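Local coordinates for hemerythrin HHE cation binding domain protein (Mycobacterium kansasii, PDB 6TYJ), which binds zinc or iron ions at a site lined by carboxylates and histidines inside a hemerythrin-like helical bundle, at residues Arg28-Ala33 and His41-Glu46; Leu61-Leu66 and Asp116-Asp121. One frame throughout, in Å; residues are numbered along the deposited sequence.

Helix 38-65 takes part in both interactions, pairing with helix 12-32 at one end of the bundle and with helix 100-121 toward the other. The two contacts lie on opposite sides of the chain's centre, with their own centres about 26 Å apart. Interaction 1 is a close, mainly apolar pairing of antiparallel helices, buried apart from a lysine at its margin, with a zinc ion beside it away from the main metal site. Interaction 2 buries less area, 92 against 226 Å², and all three of its touching residues are buried: two tyrosines approach a glutamate that binds zinc in the main metal site, so polar groups replace the aliphatic packing.

Interaction 1. Residues Arg28-Ala33 and His41-Glu46; sequences RKISEA and HALFDE. With ZN (zinc ion), chain E.
Leu43 meets Lys29, Ile30 and Ala33 in a mostly aliphatic interface. Ile30 and Leu43 run past each other in opposite directions, bringing Ile30 CG1 to 3.6 Å from Leu43 CB. With CG1 set beside the backbone N (chi1 -67°) and the chain extended beyond it, Ile30 carries CD1 past Leu43 to Phe44, 3.8 Å from Phe44 CA. This methyl lies at the edge of the Phe44 ring, near its plane. At its other end Leu43 places CD1 against the backbone of the first helix, 3.6 Å from Lys29 O, with the Ala33 methyl more distant. The Lys29 side chain crosses Leu43 at about a right angle, its CB and bent chain passing the two methyls.

The segments belong to helices 12-32 and 38-65, neighbours in sequence that form an antiparallel helical hairpin of the hemerythrin-like bundle; their local axes approach to 9.1 Å at 159°. Ala33 leaves helical geometry where the first helix ends. Trp104 of helix 100-121 touches both Ile30 and Phe44, while Leu87, Leu90 and Leu91 of helix 70-91 pack on Phe44.

Polar contacts are confined to the margin. Lys29 NZ donates to a water at 2.7 Å, and this water binds a zinc ion also held by Glu46 OE2 at 2.5 Å. Lys29 NZ and Glu46 OE1 themselves stay 6.8 Å apart, and Leu43 CD2 lies 3.5 Å from the ion.

Interaction 2. Residues Leu61-Leu66 and Asp116-Asp121; sequences LYYPAL and DEEERD. With ZN (zinc ion), chain B.
The rings of Tyr62 and Tyr63 both approach Glu118 OE1 obliquely. Leu66 CD1 sits over one face of the Tyr62 ring, 3.9 Å from its plane and displaced from the ring centre, while Glu118 OE1 lies 4.2 Å from Tyr62 CE2. The Tyr63 ring stands at 56° to the carboxylate plane and makes an edge-to-face contact with His77.

This is the metal-binding core of the hemerythrin-like helical bundle, where helices 38-65 and 100-121 face each other. A chi1 of -170° swings CG of Glu118 away from the backbone N, and the straight chain beyond it delivers the carboxylate to the metal. Its OE2 binds a zinc ion at 2.2 Å, and His20, His54, Glu58 and His114 complete the site. OE1 is turned toward the tyrosines, with Tyr63 OH 3.4 Å away.

The two hydroxyls have different surroundings. Tyr62 OH is hydrogen-bonded to the carbonyl oxygen of Met122, beyond the end of helix 100-121. Tyr63 OH has a weak hydrogen bond of 3.3 Å to a water, and the same water donates to Glu117 OE1 at 3.1 Å.

Interaction 1. Residues Arg28-Ala33 and His41-Glu46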
loop_
_atom_site.group_PDB
_atom_site.type_symbol
_atom_site.label_atom_id
_atom_site.label_comp_id
_atom_site.label_asym_id
_atom_site.label_seq_id
_atom_site.Cartn_x
_atom_site.Cartn_y
_atom_site.Cartn_z
ATOM N N ARG A 28 6.406 -10.741 4.138
ATOM C CA ARG A 28 7.138 -11.810 4.816
ATOM C C ARG A 28 6.853 -13.168 4.165
ATOM O O ARG A 28 7.781 -13.961 3.934
ATOM C CB ARG A 28 6.771 -11.796 6.308
ATOM C CG ARG A 28 7.355 -12.919 7.139
ATOM C CD ARG A 28 6.959 -12.792 8.615
ATOM N NE ARG A 28 5.512 -12.853 8.844
ATOM C CZ ARG A 28 4.716 -11.793 9.019
ATOM N NH1 ARG A 28 5.210 -10.555 8.993
ATOM N NH2 ARG A 28 3.415 -11.967 9.229
ATOM N N LYS A 29 5.587 -13.441 3.811
ATOM C CA LYS A 29 5.268 -14.715 3.162
ATOM C C LYS A 29 5.951 -14.829 1.804
ATOM O O LYS A 29 6.459 -15.903 1.440
ATOM C CB LYS A 29 3.752 -14.881 3.008
ATOM C CG LYS A 29 3.012 -15.023 4.308
ATOM C CD LYS A 29 1.622 -15.569 4.081
ATOM C CE LYS A 29 1.685 -17.019 3.636
ATOM N NZ LYS A 29 0.369 -17.696 3.827
ATOM N N ILE A 30 5.965 -13.742 1.039
ATOM C CA ILE A 30 6.685 -13.733 -0.231
ATOM C C ILE A 30 8.149 -14.062 -0.009
ATOM O O ILE A 30 8.702 -14.959 -0.659
ATOM C CB ILE A 30 6.509 -12.375 -0.932
ATOM C CG1 ILE A 30 5.050 -12.235 -1.333
ATOM C CG2 ILE A 30 7.453 -12.289 -2.148
ATOM C CD1 ILE A 30 4.675 -10.805 -1.669
ATOM N N SER A 31 8.790 -13.364 0.943
ATOM C CA SER A 31 10.212 -13.582 1.213
ATOM C C SER A 31 10.497 -15.016 1.594
ATOM O O SER A 31 11.581 -15.545 1.288
ATOM C CB SER A 31 10.689 -12.683 2.350
ATOM O OG SER A 31 10.506 -11.322 2.052
ATOM N N GLU A 32 9.564 -15.653 2.290
ATOM C CA GLU A 32 9.814 -16.990 2.805
ATOM C C GLU A 32 9.576 -18.074 1.764
ATOM O O GLU A 32 10.087 -19.190 1.934
ATOM C CB GLU A 32 8.934 -17.265 4.030
ATOM C CG GLU A 32 9.319 -16.526 5.303
ATOM C CD GLU A 32 8.222 -16.618 6.370
ATOM O OE1 GLU A 32 7.059 -16.927 6.008
ATOM O OE2 GLU A 32 8.516 -16.378 7.564
ATOM N N ALA A 33 8.811 -17.774 0.695
ATOM C CA ALA A 33 8.499 -18.746 -0.332
ATOM C C ALA A 33 9.668 -18.872 -1.315
ATOM O O ALA A 33 10.451 -17.932 -1.495
ATOM C CB ALA A 33 7.228 -18.323 -1.072
ATOM N N HIS A 41 4.598 -16.503 -6.630
ATOM C CA HIS A 41 3.924 -15.697 -7.651
ATOM C C HIS A 41 2.517 -15.303 -7.227
ATOM O O HIS A 41 2.102 -14.153 -7.441
ATOM C CB HIS A 41 3.871 -16.451 -8.982
ATOM C CG HIS A 41 5.189 -16.501 -9.708
ATOM N ND1 HIS A 41 5.774 -15.384 -10.264
ATOM C CD2 HIS A 41 6.020 -17.535 -9.980
ATOM C CE1 HIS A 41 6.913 -15.727 -10.844
ATOM N NE2 HIS A 41 7.079 -17.027 -10.700
ATOM N N ALA A 42 1.751 -16.244 -6.661
ATOM C CA ALA A 42 0.395 -15.898 -6.207
ATOM C C ALA A 42 0.449 -14.879 -5.090
ATOM O O ALA A 42 -0.307 -13.903 -5.099
ATOM C CB ALA A 42 -0.366 -17.141 -5.746
ATOM N N LEU A 43 1.371 -15.062 -4.139
ATOM C CA LEU A 43 1.478 -14.117 -3.038
ATOM C C LEU A 43 1.844 -12.728 -3.539
ATOM O O LEU A 43 1.343 -11.718 -3.020
ATOM C CB LEU A 43 2.523 -14.637 -2.043
ATOM C CG LEU A 43 2.078 -15.776 -1.116
ATOM C CD1 LEU A 43 3.374 -16.303 -0.467
ATOM C CD2 LEU A 43 1.065 -15.330 -0.047
ATOM N N PHE A 44 2.704 -12.647 -4.556
ATOM C CA PHE A 44 3.061 -11.342 -5.087
ATOM C C PHE A 44 1.852 -10.657 -5.727
ATOM O O PHE A 44 1.662 -9.453 -5.532
ATOM C CB PHE A 44 4.195 -11.465 -6.096
ATOM C CG PHE A 44 4.675 -10.145 -6.602
ATOM C CD1 PHE A 44 5.277 -9.249 -5.739
ATOM C CD2 PHE A 44 4.540 -9.805 -7.951
ATOM C CE1 PHE A 44 5.712 -7.995 -6.206
ATOM C CE2 PHE A 44 5.001 -8.568 -8.423
ATOM C CZ PHE A 44 5.592 -7.679 -7.547
ATOM N N ASP A 45 1.036 -11.395 -6.486
ATOM C CA ASP A 45 -0.212 -10.810 -6.994
ATOM C C ASP A 45 -1.087 -10.310 -5.855
ATOM O O ASP A 45 -1.751 -9.260 -5.976
ATOM C CB ASP A 45 -0.991 -11.834 -7.799
ATOM C CG ASP A 45 -0.430 -12.066 -9.184
ATOM O OD1 ASP A 45 0.437 -11.294 -9.653
ATOM O OD2 ASP A 45 -0.895 -13.037 -9.808
ATOM N N GLU A 46 -1.178 -11.087 -4.764
ATOM C CA GLU A 46 -2.013 -10.661 -3.635
ATOM C C GLU A 46 -1.495 -9.361 -3.054
ATOM O O GLU A 46 -2.284 -8.458 -2.724
ATOM C CB GLU A 46 -2.036 -11.750 -2.557
ATOM C CG GLU A 46 -2.740 -13.020 -3.004
ATOM C CD GLU A 46 -2.622 -14.143 -1.990
ATOM O OE1 GLU A 46 -2.911 -13.918 -0.796
ATOM O OE2 GLU A 46 -2.240 -15.255 -2.398
HETATM ZN ZN ZN E . -2.110 -16.776 -0.373
HETATM O O HOH W 1 -1.452 -17.828 1.779
#

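Interaction 2. Residues Leu61-Leu66 and Asp116-Asp121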
loop_
_atom_site.group_PDB
_atom_site.type_symbol
_atom_site.label_atom_id
_atom_site.label_comp_id
_atom_site.label_asym_id
_atom_site.label_seq_id
_atom_site.Cartn_x
_atom_site.Cartn_y
_atom_site.Cartn_z
ATOM N N LEU A 61 -9.026 9.330 0.473
ATOM C CA LEU A 61 -9.777 9.590 1.697
ATOM C C LEU A 61 -8.888 10.111 2.820
ATOM O O LEU A 61 -9.190 11.150 3.416
ATOM C CB LEU A 61 -10.518 8.330 2.146
ATOM C CG LEU A 61 -11.719 7.988 1.257
ATOM C CD1 LEU A 61 -12.310 6.621 1.515
ATOM C CD2 LEU A 61 -12.782 9.050 1.465
ATOM N N TYR A 62 -7.797 9.408 3.141
ATOM C CA TYR A 62 -7.092 9.750 4.374
ATOM C C TYR A 62 -6.261 11.024 4.228
ATOM O O TYR A 62 -6.364 11.947 5.047
ATOM C CB TYR A 62 -6.195 8.581 4.786
ATOM C CG TYR A 62 -5.522 8.812 6.132
ATOM C CD1 TYR A 62 -6.278 8.869 7.293
ATOM C CD2 TYR A 62 -4.142 9.000 6.230
ATOM C CE1 TYR A 62 -5.669 9.072 8.526
ATOM C CE2 TYR A 62 -3.523 9.227 7.473
ATOM C CZ TYR A 62 -4.297 9.258 8.605
ATOM O OH TYR A 62 -3.732 9.464 9.848
ATOM N N TYR A 63 -5.390 11.076 3.221
ATOM C CA TYR A 63 -4.561 12.259 3.074
ATOM C C TYR A 63 -5.389 13.526 2.813
ATOM O O TYR A 63 -4.993 14.581 3.333
ATOM C CB TYR A 63 -3.508 12.025 1.975
ATOM C CG TYR A 63 -2.414 11.052 2.330
ATOM C CD1 TYR A 63 -2.123 10.793 3.652
ATOM C CD2 TYR A 63 -1.681 10.391 1.341
ATOM C CE1 TYR A 63 -1.099 9.900 4.009
ATOM C CE2 TYR A 63 -0.663 9.505 1.693
ATOM C CZ TYR A 63 -0.398 9.263 3.032
ATOM O OH TYR A 63 0.609 8.394 3.446
ATOM N N PRO A 64 -6.529 13.507 2.084
ATOM C CA PRO A 64 -7.307 14.748 1.957
ATOM C C PRO A 64 -7.811 15.265 3.294
ATOM O O PRO A 64 -7.857 16.491 3.507
ATOM C CB PRO A 64 -8.443 14.339 1.002
ATOM C CG PRO A 64 -7.767 13.305 0.104
ATOM C CD PRO A 64 -6.921 12.495 1.074
ATOM N N ALA A 65 -8.197 14.357 4.201
ATOM C CA ALA A 65 -8.630 14.748 5.536
ATOM C C ALA A 65 -7.507 15.408 6.315
ATOM O O ALA A 65 -7.756 16.212 7.232
ATOM C CB ALA A 65 -9.141 13.529 6.301
ATOM N N LEU A 66 -6.271 15.086 5.961
ATOM C CA LEU A 66 -5.091 15.611 6.619
ATOM C C LEU A 66 -4.439 16.740 5.823
ATOM O O LEU A 66 -3.281 17.074 6.086
ATOM C CB LEU A 66 -4.086 14.481 6.854
ATOM C CG LEU A 66 -4.268 13.690 8.160
ATOM C CD1 LEU A 66 -5.615 12.975 8.253
ATOM C CD2 LEU A 66 -3.109 12.720 8.382
ATOM N N ASP A 116 6.552 2.740 7.989
ATOM C CA ASP A 116 7.271 3.307 9.125
ATOM C C ASP A 116 7.232 4.832 9.105
ATOM O O ASP A 116 7.011 5.471 10.144
ATOM C CB ASP A 116 8.732 2.820 9.145
ATOM C CG ASP A 116 8.866 1.323 9.420
ATOM O OD1 ASP A 116 9.944 0.757 9.110
ATOM O OD2 ASP A 116 7.907 0.705 9.934
ATOM N N GLU A 117 7.479 5.442 7.938
ATOM C CA GLU A 117 7.485 6.901 7.876
ATOM C C GLU A 117 6.085 7.456 8.123
ATOM O O GLU A 117 5.921 8.465 8.817
ATOM C CB GLU A 117 8.012 7.390 6.520
ATOM C CG GLU A 117 8.202 8.937 6.413
ATOM C CD GLU A 117 6.976 9.697 5.867
ATOM O OE1 GLU A 117 6.237 9.156 5.007
ATOM O OE2 GLU A 117 6.758 10.853 6.296
ATOM N N GLU A 118 5.070 6.787 7.579
ATOM C CA GLU A 118 3.700 7.223 7.807
ATOM C C GLU A 118 3.306 7.086 9.270
ATOM O O GLU A 118 2.659 7.975 9.835
ATOM C CB GLU A 118 2.767 6.403 6.919
ATOM C CG GLU A 118 1.343 6.938 6.884
ATOM C CD GLU A 118 0.441 6.061 6.057
ATOM O OE1 GLU A 118 -0.748 6.458 5.893
ATOM O OE2 GLU A 118 0.935 4.998 5.593
ATOM N N GLU A 119 3.671 5.970 9.907
ATOM C CA GLU A 119 3.284 5.799 11.301
ATOM C C GLU A 119 4.088 6.686 12.249
ATOM O O GLU A 119 3.665 6.886 13.395
ATOM C CB GLU A 119 3.394 4.317 11.679
ATOM C CG GLU A 119 2.341 3.485 10.965
ATOM C CD GLU A 119 2.426 2.008 11.253
ATOM O OE1 GLU A 119 3.301 1.622 12.060
ATOM O OE2 GLU A 119 1.610 1.241 10.695
ATOM N N ARG A 120 5.196 7.264 11.783
ATOM C CA ARG A 120 5.917 8.273 12.553
ATOM C C ARG A 120 5.269 9.653 12.448
ATOM O O ARG A 120 5.118 10.358 13.456
ATOM C CB ARG A 120 7.370 8.351 12.072
ATOM C CG ARG A 120 8.153 9.497 12.722
ATOM C CD ARG A 120 9.620 9.562 12.289
ATOM N NE ARG A 120 9.826 10.306 11.045
ATOM C CZ ARG A 120 10.336 9.777 9.933
ATOM N NH1 ARG A 120 10.699 8.498 9.908
ATOM N NH2 ARG A 120 10.494 10.526 8.849
ATOM N N ASP A 121 4.914 10.056 11.227
ATOM C CA ASP A 121 4.599 11.437 10.879
ATOM C C ASP A 121 3.114 11.710 10.716
ATOM O O ASP A 121 2.688 12.844 10.926
ATOM C CB ASP A 121 5.269 11.817 9.551
ATOM C CG ASP A 121 6.772 11.945 9.652
ATOM O OD1 ASP A 121 7.308 11.948 10.779
ATOM O OD2 ASP A 121 7.415 12.050 8.585
HETATM ZN ZN ZN B . 0.139 3.362 4.340
HETATM O O HOH W 2 3.141 9.550 5.279
#